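Local coordinates for mitochondrial RNA-binding protein 1 (Trypanosoma brucei, PDB 2GIA) that binds guide RNA together with its partner MRP2 and probably acts as a matchmaker that promotes RNA annealing in mitochondrial RNA editing, at residues S66-R70 against A94-D98. Numbering follows the deposited sequence.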
# COMPACT_ATOMS: atom_id res chain seq x y z
N SER B 66 17.69 19.39 -13.21
CA SER B 66 17.74 18.28 -12.28
C SER B 66 17.61 18.79 -10.85
O SER B 66 18.51 19.48 -10.34
CB SER B 66 19.04 17.47 -12.45
OG SER B 66 18.91 16.25 -11.76
N VAL B 67 16.49 18.49 -10.20
CA VAL B 67 16.28 18.97 -8.84
C VAL B 67 16.14 17.81 -7.86
O VAL B 67 15.65 16.73 -8.21
CB VAL B 67 15.02 19.90 -8.72
CG1 VAL B 67 15.20 21.17 -9.63
CG2 VAL B 67 13.75 19.17 -9.16
N ARG B 68 16.54 18.07 -6.62
CA ARG B 68 16.50 17.03 -5.59
C ARG B 68 15.63 17.55 -4.45
O ARG B 68 15.85 18.66 -3.98
CB ARG B 68 17.95 16.77 -5.13
CG ARG B 68 18.12 15.67 -4.11
CD ARG B 68 19.54 15.76 -3.53
NE ARG B 68 20.11 14.44 -3.33
CZ ARG B 68 20.64 13.68 -4.29
NH1 ARG B 68 20.69 14.11 -5.55
NH2 ARG B 68 21.11 12.47 -3.99
N LEU B 69 14.63 16.77 -4.02
CA LEU B 69 13.75 17.21 -2.93
C LEU B 69 14.14 16.50 -1.61
O LEU B 69 14.95 15.58 -1.60
CB LEU B 69 12.27 16.90 -3.30
CG LEU B 69 11.75 17.35 -4.68
CD1 LEU B 69 10.19 17.34 -4.73
CD2 LEU B 69 12.28 18.70 -5.01
N ARG B 70 13.55 16.93 -0.51
CA ARG B 70 13.84 16.35 0.80
C ARG B 70 12.81 15.28 1.16
O ARG B 70 11.74 15.21 0.57
CB ARG B 70 13.79 17.43 1.89
CG ARG B 70 14.78 18.59 1.79
CD ARG B 70 14.33 19.68 2.81
NE ARG B 70 12.98 20.17 2.49
CZ ARG B 70 12.23 20.92 3.28
NH1 ARG B 70 12.69 21.28 4.48
NH2 ARG B 70 11.01 21.32 2.89
N ALA B 94 18.98 26.24 -4.82
CA ALA B 94 18.93 25.85 -6.22
C ALA B 94 17.61 26.12 -6.95
O ALA B 94 17.60 26.26 -8.19
CB ALA B 94 19.32 24.34 -6.37
N TYR B 95 16.49 26.21 -6.23
CA TYR B 95 15.23 26.37 -6.94
C TYR B 95 14.14 26.86 -6.04
O TYR B 95 14.29 26.82 -4.82
CB TYR B 95 14.77 25.01 -7.53
CG TYR B 95 14.61 23.90 -6.49
CD1 TYR B 95 15.57 22.86 -6.37
CD2 TYR B 95 13.53 23.91 -5.60
CE1 TYR B 95 15.44 21.87 -5.36
CE2 TYR B 95 13.40 22.93 -4.61
CZ TYR B 95 14.37 21.92 -4.49
OH TYR B 95 14.24 20.97 -3.46
N THR B 96 13.04 27.30 -6.66
CA THR B 96 11.82 27.70 -5.95
C THR B 96 10.73 27.06 -6.74
O THR B 96 10.51 27.43 -7.86
CB THR B 96 11.61 29.24 -5.91
OG1 THR B 96 12.63 29.81 -5.10
CG2 THR B 96 10.27 29.57 -5.23
N LEU B 97 10.05 26.08 -6.13
CA LEU B 97 9.05 25.33 -6.87
C LEU B 97 7.79 25.14 -6.08
O LEU B 97 7.83 24.88 -4.87
CB LEU B 97 9.61 23.92 -7.23
CG LEU B 97 10.69 23.78 -8.31
CD1 LEU B 97 11.26 22.32 -8.42
CD2 LEU B 97 10.05 24.21 -9.61
N ASP B 98 6.66 25.25 -6.77
CA ASP B 98 5.36 24.98 -6.17
C ASP B 98 4.82 23.70 -6.79
O ASP B 98 4.92 23.50 -8.03
CB ASP B 98 4.32 26.07 -6.50
CG ASP B 98 4.45 27.31 -5.61
OD1 ASP B 98 5.35 27.33 -4.76
OD2 ASP B 98 3.66 28.26 -5.78
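Tyr95 reaches across to 66-70 and bonds to its backbone: Tyr95 OH donates a hydrogen bond to Arg68 O at 2.9 Å. The hydroxyl meets the carbonyl at a C=O...donor angle of 134° and sits 34° out of the carbonyl plane. Arg68 O lies at the ring edge, near the ring plane. The CA-CB bond of Tyr95 points toward 66-70, and chi1 of 57° tucks CG between backbone N and C, which sets where the ring lies. Packing is tight around this ring. Val67 CG1 comes in obliquely, 3.7 Å from Tyr95 CD1. The Leu69 side chain runs at about a right angle to that of Tyr95. Leu69 CD2 lies 3.4 Å from Tyr95 OH, an apolar neighbour for the buried hydroxyl. The link to Leu97 is looser: Val67 CG2 and Leu97 CD1 meet tip to tip at 4.1 Å. On the solvent side, the exposed Arg68 side chain leaves the contact and touches Leu36 and Leu38. The contact joins two antiparallel sheets through their facing side chains. Val67 and Leu69 pair through their backbones with Ile39 and Leu37 of strand 36-43. Val112 and Met90, from strands 111-112 and 87-91, pack against Tyr95, and helix 71-81 begins just after Arg70.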